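Long-range contacts in putative exported protein (Bordetella pertussis Tohama I, PDB 2PFY), which binds pyroglutamic acid and probably serves as the periplasmic receptor of a tripartite ATP-independent (TRAP) transporter: residues L137-Y145 / G175-S183; W193-A202 / T254-L265. All coordinates share one frame; numbering follows the deposited sequence.

Both contacts lie on the same side of the chain's centre and reach the same four-stranded mixed sheet. Contact 1 brings in its strand 180-182, at one outer edge, and contact 2 its strands 198-201 and 261-264, the latter at the other edge. Strand 124-127 runs between the two sets. Contact 1 is buried. It has few direct backbone bonds, a water bridge, and side chains that bind pyroglutamic acid. Contact 2 is only partly buried. It relies on a regular parallel ladder and on aromatic packing against a helix end. The two touch where Met180 CE meets Tyr195 OH (3.7 Å) and Thr182 O approaches Tyr199 CE1 (4.2 Å).

Contact 1: L137-Y145 / G175-S183; sequences LKGTRFRAY and GVIDAMLTS. With PCA (pyroglutamic acid), chain E.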
loop_
_atom_site.group_PDB
_atom_site.type_symbol
_atom_site.label_atom_id
_atom_site.label_comp_id
_atom_site.label_asym_id
_atom_site.label_seq_id
_atom_site.Cartn_x
_atom_site.Cartn_y
_atom_site.Cartn_z
ATOM N N LEU A 137 -20.251 11.133 7.706
ATOM C CA LEU A 137 -19.765 9.769 7.821
ATOM C C LEU A 137 -20.002 9.138 9.206
ATOM O O LEU A 137 -19.593 8.009 9.470
ATOM C CB LEU A 137 -18.283 9.707 7.387
ATOM C CG LEU A 137 -18.056 9.986 5.894
ATOM C CD1 LEU A 137 -16.575 10.331 5.625
ATOM C CD2 LEU A 137 -18.522 8.802 5.022
ATOM N N LYS A 138 -20.710 9.859 10.078
ATOM C CA LYS A 138 -20.947 9.381 11.435
ATOM C C LYS A 138 -21.787 8.116 11.384
ATOM O O LYS A 138 -22.875 8.112 10.793
ATOM C CB LYS A 138 -21.651 10.465 12.293
ATOM C CG LYS A 138 -21.956 9.990 13.696
ATOM C CD LYS A 138 -20.729 9.975 14.567
ATOM C CE LYS A 138 -21.103 9.416 15.913
ATOM N NZ LYS A 138 -19.912 9.078 16.667
ATOM N N GLY A 139 -21.268 7.036 11.976
ATOM C CA GLY A 139 -21.955 5.752 11.972
ATOM C C GLY A 139 -21.954 5.002 10.640
ATOM O O GLY A 139 -22.529 3.914 10.541
ATOM N N THR A 140 -21.328 5.583 9.617
ATOM C CA THR A 140 -21.175 4.930 8.317
ATOM C C THR A 140 -20.254 3.705 8.436
ATOM O O THR A 140 -19.216 3.771 9.097
ATOM C CB THR A 140 -20.666 5.951 7.244
ATOM O OG1 THR A 140 -21.704 6.916 6.995
ATOM C CG2 THR A 140 -20.342 5.276 5.923
ATOM N N ARG A 141 -20.674 2.596 7.826
ATOM C CA ARG A 141 -19.862 1.368 7.703
ATOM C C ARG A 141 -18.779 1.681 6.688
ATOM O O ARG A 141 -19.038 1.798 5.502
ATOM C CB ARG A 141 -20.710 0.191 7.230
ATOM C CG ARG A 141 -21.873 -0.139 8.197
ATOM C CD ARG A 141 -22.865 -1.133 7.562
ATOM N NE ARG A 141 -23.833 -1.633 8.546
ATOM C CZ ARG A 141 -24.667 -2.649 8.337
ATOM N NH1 ARG A 141 -24.644 -3.304 7.189
ATOM N NH2 ARG A 141 -25.523 -3.015 9.284
ATOM N N PHE A 142 -17.581 1.904 7.188
ATOM C CA PHE A 142 -16.551 2.497 6.362
ATOM C C PHE A 142 -15.424 1.463 6.242
ATOM O O PHE A 142 -14.917 0.957 7.249
ATOM C CB PHE A 142 -16.079 3.802 7.004
ATOM C CG PHE A 142 -15.191 4.645 6.110
ATOM C CD1 PHE A 142 -15.708 5.761 5.443
ATOM C CD2 PHE A 142 -13.828 4.320 5.938
ATOM C CE1 PHE A 142 -14.881 6.548 4.636
ATOM C CE2 PHE A 142 -12.992 5.092 5.103
ATOM C CZ PHE A 142 -13.512 6.203 4.456
ATOM N N ARG A 143 -15.060 1.125 5.014
ATOM C CA ARG A 143 -13.998 0.138 4.789
ATOM C C ARG A 143 -12.668 0.552 5.399
ATOM O O ARG A 143 -12.198 1.677 5.179
ATOM C CB ARG A 143 -13.782 -0.095 3.289
ATOM C CG ARG A 143 -12.649 -1.112 2.998
ATOM C CD ARG A 143 -12.295 -1.184 1.556
ATOM N NE ARG A 143 -11.164 -2.106 1.398
ATOM C CZ ARG A 143 -10.071 -1.846 0.690
ATOM N NH1 ARG A 143 -9.997 -0.718 -0.008
ATOM N NH2 ARG A 143 -9.072 -2.748 0.636
ATOM N N ALA A 144 -12.050 -0.358 6.150
ATOM C CA ALA A 144 -10.649 -0.206 6.570
ATOM C C ALA A 144 -9.849 -1.342 5.930
ATOM O O ALA A 144 -10.420 -2.360 5.594
ATOM C CB ALA A 144 -10.520 -0.301 8.101
ATOM N N TYR A 145 -8.537 -1.165 5.746
ATOM C CA TYR A 145 -7.749 -2.213 5.083
ATOM C C TYR A 145 -6.428 -2.517 5.773
ATOM O O TYR A 145 -5.585 -3.258 5.244
ATOM C CB TYR A 145 -7.552 -1.915 3.587
ATOM C CG TYR A 145 -6.847 -0.625 3.251
ATOM C CD1 TYR A 145 -5.504 -0.426 3.593
ATOM C CD2 TYR A 145 -7.510 0.391 2.543
ATOM C CE1 TYR A 145 -4.862 0.735 3.278
ATOM C CE2 TYR A 145 -6.867 1.581 2.227
ATOM C CZ TYR A 145 -5.542 1.753 2.601
ATOM O OH TYR A 145 -4.849 2.899 2.307
ATOM N N GLY A 175 -23.913 -4.744 1.352
ATOM C CA GLY A 175 -24.094 -3.679 2.334
ATOM C C GLY A 175 -23.194 -3.764 3.542
ATOM O O GLY A 175 -23.436 -3.107 4.554
ATOM N N VAL A 176 -22.134 -4.555 3.454
ATOM C CA VAL A 176 -21.208 -4.654 4.551
ATOM C C VAL A 176 -20.485 -3.342 4.700
ATOM O O VAL A 176 -20.150 -2.945 5.809
ATOM C CB VAL A 176 -20.205 -5.856 4.376
ATOM C CG1 VAL A 176 -18.972 -5.705 5.297
ATOM C CG2 VAL A 176 -20.936 -7.189 4.640
ATOM N N ILE A 177 -20.248 -2.652 3.588
ATOM C CA ILE A 177 -19.615 -1.345 3.655
ATOM C C ILE A 177 -20.388 -0.371 2.766
ATOM O O ILE A 177 -21.001 -0.771 1.787
ATOM C CB ILE A 177 -18.095 -1.375 3.285
ATOM C CG1 ILE A 177 -17.880 -1.950 1.873
ATOM C CG2 ILE A 177 -17.276 -2.112 4.398
ATOM C CD1 ILE A 177 -16.419 -1.848 1.326
ATOM N N ASP A 178 -20.322 0.915 3.097
ATOM C CA ASP A 178 -21.045 1.926 2.322
ATOM C C ASP A 178 -20.137 3.037 1.802
ATOM O O ASP A 178 -20.582 3.855 0.994
ATOM C CB ASP A 178 -22.150 2.552 3.171
ATOM C CG ASP A 178 -23.286 1.586 3.482
ATOM O OD1 ASP A 178 -23.994 1.131 2.571
ATOM O OD2 ASP A 178 -23.482 1.294 4.669
ATOM N N ALA A 179 -18.887 3.073 2.270
ATOM C CA ALA A 179 -17.895 4.098 1.895
ATOM C C ALA A 179 -16.467 3.546 2.068
ATOM O O ALA A 179 -16.241 2.591 2.815
ATOM C CB ALA A 179 -18.063 5.385 2.760
HETATM N N MSE A 180 -15.490 4.140 1.400
HETATM C CA MSE A 180 -14.125 3.632 1.599
HETATM C C MSE A 180 -13.100 4.706 1.324
HETATM O O MSE A 180 -13.426 5.819 0.833
HETATM C CB MSE A 180 -13.899 2.390 0.714
HETATM C CG MSE A 180 -14.036 2.666 -0.751
HETATM SE SE MSE A 180 -13.348 1.168 -1.755
HETATM C CE MSE A 180 -13.657 1.899 -3.651
ATOM N N LEU A 181 -11.856 4.370 1.640
ATOM C CA LEU A 181 -10.742 5.245 1.399
ATOM C C LEU A 181 -9.708 4.398 0.697
ATOM O O LEU A 181 -9.319 3.329 1.209
ATOM C CB LEU A 181 -10.158 5.785 2.710
ATOM C CG LEU A 181 -8.843 6.578 2.556
ATOM C CD1 LEU A 181 -8.836 7.932 3.292
ATOM C CD2 LEU A 181 -7.653 5.726 3.033
ATOM N N THR A 182 -9.304 4.848 -0.489
ATOM C CA THR A 182 -8.346 4.099 -1.318
ATOM C C THR A 182 -7.945 4.973 -2.491
ATOM O O THR A 182 -8.564 6.033 -2.709
ATOM C CB THR A 182 -8.891 2.688 -1.779
ATOM O OG1 THR A 182 -7.817 1.909 -2.324
ATOM C CG2 THR A 182 -10.059 2.769 -2.830
ATOM N N SER A 183 -6.941 4.522 -3.254
ATOM C CA SER A 183 -6.427 5.274 -4.380
ATOM C C SER A 183 -7.390 5.195 -5.562
ATOM O O SER A 183 -8.286 4.291 -5.626
ATOM C CB SER A 183 -5.076 4.700 -4.837
ATOM O OG SER A 183 -5.293 3.356 -5.248
HETATM N N PCA E . -5.303 0.254 -2.569
HETATM C CA PCA E . -5.078 -0.742 -1.494
HETATM C CB PCA E . -4.241 -0.124 -0.401
HETATM C CG PCA E . -4.025 1.306 -0.797
HETATM C CD PCA E . -4.671 1.450 -2.134
HETATM O OE PCA E . -4.623 2.469 -2.816
HETATM C C PCA E . -6.404 -1.217 -0.933
HETATM O O PCA E . -6.522 -2.209 -0.204
HETATM O OXT PCA E . -7.405 -0.586 -1.218
HETATM O O HOH W 1 -10.871 1.788 2.607
#
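The Phe142 ring has Ala179 O and Met180 CA over one face, both toward its rim. The Tyr145 ring carries the CB of pyroglutamic acid 3.7 Å above one face. At its edge, in the ring plane, Leu181 O comes to 3.2 Å from Tyr145 CE2. The Arg143 guanidinium has Tyr145 CD2 over one face and Thr182 CB at its edge. At the far end of the strand, Arg141 NH1 donates to Gly175 O (2.9 Å). Gly175 O lies near the guanidinium plane, but NH1 sits above the carbonyl plane.

The backbones run roughly parallel and meet in a single bridge, Phe142 with Ala179. Arg143 N binds Ala179 O at 2.9 Å, and Asp178 N binds Arg141 O. One step on, water 1 takes the place of a direct bond. It donates to Arg143 O and accepts from Leu181 N.

Arg143 is extended, with CG anti to the backbone N (chi1 179°). This extended chain, packed along Ile177 CD1 and Met180 CB, carries the guanidinium to the ligand carboxylate. There Arg143 NH1 donates to pyroglutamic acid OXT (2.9 Å). Arg143 NH2 donates to pyroglutamic acid O (2.7 Å), while Val163 O accepts from Arg143 NE and steadies the group. Thr182 OG1 donates a second bond to pyroglutamic acid OXT (2.8 Å). Ser183 OG and Ser183 N both donate to the ligand OE. Arg48, Thr165 and Thr186 also bond the ligand. This two-nitrogen arginine grip on a ligand carboxylate is consistent with ligand recognition in other DctP-type TRAP solute receptors.

Contact 2: W193-A202 / T254-L265; sequences WDYVKYYYDA and TLARNGMSVEPL
Thr254 O is gripped twice by Asn258, the residue that lies flat against the Trp193 ring. Asn258 ND2 reaches Thr254 O at 2.8 Å and Asn258 N at 3.1 Å, from opposite faces of the carbonyl plane. The side-chain bond holds the amide flat, and its plane is 9° from that of the indole. Asn258 CB makes a CH-pi contact, 3.4 Å from the centroid of the five-membered ring of Trp193.

Beyond this helix end, strands 198-201 and 261-264 form a parallel ladder at the outer edge of a four-stranded sheet. A Schellman motif with Gly259 at C-prime ends the helix and turns the chain into strand 261-264. Four backbone bonds zip the pair together, from Ser261 N to Lys197 O through to Asp201 N to Glu263 O. Tyr199 N to Ser261 O is typical at 2.8 Å. On the other side of strand 198-201, Lys197 and Tyr198 face Thr127 in a classic beta bulge.

Tyr199 has CG anti to the backbone N (chi1 170°), which turns its ring toward the helix. Leu255 CD1 sits over one face, 4.0 Å from the ring centroid, and Val262 CG1 meets the edge. Tyr126 adds an edge-to-face contact. Met260, a selenomethionine, bends at chi3 (69°), and its CE packs against Val196 CG2 and Tyr199 CB. On the face with Tyr198 and Ser261, Tyr200 and Glu263 lie side by side. Tyr200 OH bonds Val131 N and also water 3, which donates to Glu263 OE1 at 2.6 Å.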
loop_
_atom_site.group_PDB
_atom_site.type_symbol
_atom_site.label_atom_id
_atom_site.label_comp_id
_atom_site.label_asym_id
_atom_site.label_seq_id
_atom_site.Cartn_x
_atom_site.Cartn_y
_atom_site.Cartn_z
ATOM N N TRP A 193 -16.908 2.732 -9.997
ATOM C CA TRP A 193 -18.114 3.453 -10.483
ATOM C C TRP A 193 -19.377 2.580 -10.504
ATOM O O TRP A 193 -20.482 3.132 -10.537
ATOM C CB TRP A 193 -17.901 4.055 -11.866
ATOM C CG TRP A 193 -17.306 3.074 -12.903
ATOM C CD1 TRP A 193 -17.993 2.201 -13.697
ATOM C CD2 TRP A 193 -15.913 2.903 -13.208
ATOM N NE1 TRP A 193 -17.110 1.509 -14.508
ATOM C CE2 TRP A 193 -15.823 1.927 -14.218
ATOM C CE3 TRP A 193 -14.731 3.509 -12.736
ATOM C CZ2 TRP A 193 -14.592 1.518 -14.768
ATOM C CZ3 TRP A 193 -13.495 3.100 -13.279
ATOM C CH2 TRP A 193 -13.446 2.112 -14.288
ATOM N N ASP A 194 -19.241 1.253 -10.467
ATOM C CA ASP A 194 -20.427 0.366 -10.416
ATOM C C ASP A 194 -21.083 0.334 -9.034
ATOM O O ASP A 194 -22.229 -0.103 -8.902
ATOM C CB ASP A 194 -20.086 -1.066 -10.832
ATOM C CG ASP A 194 -19.805 -1.201 -12.319
ATOM O OD1 ASP A 194 -20.248 -0.360 -13.106
ATOM O OD2 ASP A 194 -19.155 -2.172 -12.716
ATOM N N TYR A 195 -20.377 0.799 -8.007
ATOM C CA TYR A 195 -20.886 0.659 -6.651
ATOM C C TYR A 195 -20.811 1.873 -5.743
ATOM O O TYR A 195 -21.474 1.904 -4.689
ATOM C CB TYR A 195 -20.334 -0.636 -5.988
ATOM C CG TYR A 195 -18.827 -0.760 -5.923
ATOM C CD1 TYR A 195 -18.098 -0.056 -4.967
ATOM C CD2 TYR A 195 -18.116 -1.589 -6.824
ATOM C CE1 TYR A 195 -16.696 -0.174 -4.874
ATOM C CE2 TYR A 195 -16.708 -1.732 -6.721
ATOM C CZ TYR A 195 -16.014 -1.025 -5.741
ATOM O OH TYR A 195 -14.631 -1.105 -5.648
ATOM N N VAL A 196 -20.032 2.885 -6.136
ATOM C CA VAL A 196 -20.023 4.172 -5.443
ATOM C C VAL A 196 -20.212 5.288 -6.455
ATOM O O VAL A 196 -20.073 5.050 -7.658
ATOM C CB VAL A 196 -18.721 4.449 -4.639
ATOM C CG1 VAL A 196 -18.876 3.957 -3.211
ATOM C CG2 VAL A 196 -17.441 3.872 -5.371
ATOM N N LYS A 197 -20.524 6.497 -5.978
ATOM C CA LYS A 197 -20.816 7.612 -6.885
ATOM C C LYS A 197 -19.911 8.827 -6.785
ATOM O O LYS A 197 -19.741 9.548 -7.768
ATOM C CB LYS A 197 -22.274 8.072 -6.718
ATOM C CG LYS A 197 -23.221 7.412 -7.703
ATOM C CD LYS A 197 -23.373 5.904 -7.419
ATOM C CE LYS A 197 -23.352 5.078 -8.732
ATOM N NZ LYS A 197 -23.074 3.619 -8.530
ATOM N N TYR A 198 -19.387 9.097 -5.600
ATOM C CA TYR A 198 -18.557 10.295 -5.369
ATOM C C TYR A 198 -17.141 9.906 -5.003
ATOM O O TYR A 198 -16.956 9.039 -4.172
ATOM C CB TYR A 198 -19.145 11.144 -4.221
ATOM C CG TYR A 198 -20.521 11.635 -4.575
ATOM C CD1 TYR A 198 -20.704 12.863 -5.213
ATOM C CD2 TYR A 198 -21.635 10.842 -4.345
ATOM C CE1 TYR A 198 -21.983 13.296 -5.580
ATOM C CE2 TYR A 198 -22.931 11.280 -4.703
ATOM C CZ TYR A 198 -23.088 12.495 -5.320
ATOM O OH TYR A 198 -24.384 12.910 -5.664
ATOM N N TYR A 199 -16.160 10.570 -5.608
ATOM C CA TYR A 199 -14.755 10.404 -5.225
ATOM C C TYR A 199 -14.225 11.768 -4.825
ATOM O O TYR A 199 -14.405 12.742 -5.566
ATOM C CB TYR A 199 -13.941 9.814 -6.410
ATOM C CG TYR A 199 -12.461 9.846 -6.163
ATOM C CD1 TYR A 199 -11.858 8.876 -5.354
ATOM C CD2 TYR A 199 -11.650 10.856 -6.716
ATOM C CE1 TYR A 199 -10.485 8.896 -5.115
ATOM C CE2 TYR A 199 -10.275 10.892 -6.451
ATOM C CZ TYR A 199 -9.711 9.894 -5.655
ATOM O OH TYR A 199 -8.358 9.914 -5.375
ATOM N N TYR A 200 -13.591 11.860 -3.663
ATOM C CA TYR A 200 -13.008 13.103 -3.185
ATOM C C TYR A 200 -11.502 12.889 -3.177
ATOM O O TYR A 200 -11.022 11.932 -2.548
ATOM C CB TYR A 200 -13.534 13.475 -1.751
ATOM C CG TYR A 200 -15.048 13.685 -1.752
ATOM C CD1 TYR A 200 -15.595 14.929 -2.094
ATOM C CD2 TYR A 200 -15.922 12.616 -1.520
ATOM C CE1 TYR A 200 -16.970 15.100 -2.172
ATOM C CE2 TYR A 200 -17.270 12.771 -1.593
ATOM C CZ TYR A 200 -17.797 14.018 -1.908
ATOM O OH TYR A 200 -19.161 14.162 -1.984
ATOM N N ASP A 201 -10.781 13.781 -3.867
ATOM C CA ASP A 201 -9.335 13.700 -4.066
ATOM C C ASP A 201 -8.655 14.171 -2.769
ATOM O O ASP A 201 -8.082 15.262 -2.702
ATOM C CB ASP A 201 -8.952 14.572 -5.293
ATOM C CG ASP A 201 -7.463 14.443 -5.706
ATOM O OD1 ASP A 201 -6.699 13.698 -5.054
ATOM O OD2 ASP A 201 -7.049 15.093 -6.708
ATOM N N ALA A 202 -8.770 13.351 -1.720
ATOM C CA ALA A 202 -8.299 13.720 -0.392
ATOM C C ALA A 202 -6.779 13.797 -0.259
ATOM O O ALA A 202 -6.264 14.579 0.536
ATOM C CB ALA A 202 -8.860 12.761 0.653
ATOM N N THR A 254 -10.299 8.491 -15.350
ATOM C CA THR A 254 -11.067 7.280 -15.649
ATOM C C THR A 254 -12.342 7.142 -14.786
ATOM O O THR A 254 -13.401 6.746 -15.301
ATOM C CB THR A 254 -10.189 5.993 -15.567
ATOM O OG1 THR A 254 -9.133 6.090 -16.522
ATOM C CG2 THR A 254 -11.018 4.713 -15.888
ATOM N N LEU A 255 -12.224 7.431 -13.490
ATOM C CA LEU A 255 -13.369 7.403 -12.577
ATOM C C LEU A 255 -14.461 8.346 -13.103
ATOM O O LEU A 255 -15.618 7.945 -13.189
ATOM C CB LEU A 255 -12.923 7.879 -11.175
ATOM C CG LEU A 255 -11.815 7.035 -10.495
ATOM C CD1 LEU A 255 -11.504 7.656 -9.154
ATOM C CD2 LEU A 255 -12.223 5.525 -10.320
ATOM N N ALA A 256 -14.063 9.574 -13.464
ATOM C CA ALA A 256 -14.992 10.606 -13.961
ATOM C C ALA A 256 -15.591 10.260 -15.300
ATOM O O ALA A 256 -16.803 10.459 -15.501
ATOM C CB ALA A 256 -14.336 12.007 -14.007
ATOM N N ARG A 257 -14.783 9.708 -16.208
ATOM C CA ARG A 257 -15.298 9.292 -17.541
ATOM C C ARG A 257 -16.398 8.252 -17.380
ATOM O O ARG A 257 -17.389 8.224 -18.146
ATOM C CB ARG A 257 -14.160 8.775 -18.427
ATOM C CG ARG A 257 -14.581 8.262 -19.793
ATOM C CD ARG A 257 -13.369 8.078 -20.714
ATOM N NE ARG A 257 -12.412 7.108 -20.200
ATOM C CZ ARG A 257 -11.267 7.370 -19.554
ATOM N NH1 ARG A 257 -10.838 8.632 -19.272
ATOM N NH2 ARG A 257 -10.526 6.326 -19.177
ATOM N N ASN A 258 -16.237 7.390 -16.379
ATOM C CA ASN A 258 -17.223 6.357 -16.103
ATOM C C ASN A 258 -18.385 6.773 -15.208
ATOM O O ASN A 258 -19.120 5.914 -14.718
ATOM C CB ASN A 258 -16.508 5.120 -15.557
ATOM C CG ASN A 258 -15.783 4.392 -16.662
ATOM O OD1 ASN A 258 -16.431 3.744 -17.482
ATOM N ND2 ASN A 258 -14.460 4.589 -16.761
ATOM N N GLY A 259 -18.516 8.086 -15.008
ATOM C CA GLY A 259 -19.682 8.726 -14.384
ATOM C C GLY A 259 -19.614 9.028 -12.886
ATOM O O GLY A 259 -20.610 9.491 -12.298
HETATM N N MSE A 260 -18.477 8.759 -12.239
HETATM C CA MSE A 260 -18.304 9.214 -10.848
HETATM C C MSE A 260 -18.213 10.729 -10.815
HETATM O O MSE A 260 -17.646 11.360 -11.714
HETATM C CB MSE A 260 -17.036 8.621 -10.189
HETATM C CG MSE A 260 -17.093 7.142 -10.049
HETATM SE SE MSE A 260 -15.890 6.514 -8.601
HETATM C CE MSE A 260 -16.872 7.243 -7.043
ATOM N N SER A 261 -18.774 11.322 -9.770
ATOM C CA SER A 261 -18.469 12.697 -9.520
ATOM C C SER A 261 -17.064 12.712 -8.928
ATOM O O SER A 261 -16.793 12.033 -7.944
ATOM C CB SER A 261 -19.519 13.303 -8.575
ATOM O OG SER A 261 -19.055 14.545 -8.101
ATOM N N VAL A 262 -16.147 13.437 -9.546
ATOM C CA VAL A 262 -14.803 13.577 -8.967
ATOM C C VAL A 262 -14.667 14.984 -8.446
ATOM O O VAL A 262 -14.832 15.939 -9.205
ATOM C CB VAL A 262 -13.660 13.221 -9.977
ATOM C CG1 VAL A 262 -12.289 13.692 -9.459
ATOM C CG2 VAL A 262 -13.655 11.714 -10.219
ATOM N N GLU A 263 -14.372 15.105 -7.155
ATOM C CA GLU A 263 -14.291 16.409 -6.499
ATOM C C GLU A 263 -13.023 16.645 -5.690
ATOM O O GLU A 263 -12.403 15.686 -5.209
ATOM C CB GLU A 263 -15.545 16.605 -5.641
ATOM C CG GLU A 263 -16.731 17.027 -6.513
ATOM C CD GLU A 263 -17.976 17.228 -5.739
ATOM O OE1 GLU A 263 -18.527 16.236 -5.244
ATOM O OE2 GLU A 263 -18.413 18.386 -5.624
ATOM N N PRO A 264 -12.621 17.924 -5.543
ATOM C CA PRO A 264 -11.513 18.172 -4.639
ATOM C C PRO A 264 -11.972 17.913 -3.202
ATOM O O PRO A 264 -13.143 17.655 -2.946
ATOM C CB PRO A 264 -11.196 19.673 -4.826
ATOM C CG PRO A 264 -12.051 20.142 -5.931
ATOM C CD PRO A 264 -13.146 19.169 -6.152
ATOM N N LEU A 265 -11.036 17.974 -2.282
ATOM C CA LEU A 265 -11.323 17.701 -0.899
ATOM C C LEU A 265 -12.081 18.927 -0.331
ATOM O O LEU A 265 -11.590 20.059 -0.439
ATOM C CB LEU A 265 -9.996 17.482 -0.146
ATOM C CG LEU A 265 -10.116 17.149 1.350
ATOM C CD1 LEU A 265 -10.962 15.897 1.538
ATOM C CD2 LEU A 265 -8.764 16.991 2.006
HETATM O O HOH W 2 -17.423 13.800 -5.670
HETATM O O HOH W 3 -20.075 16.365 -3.172
#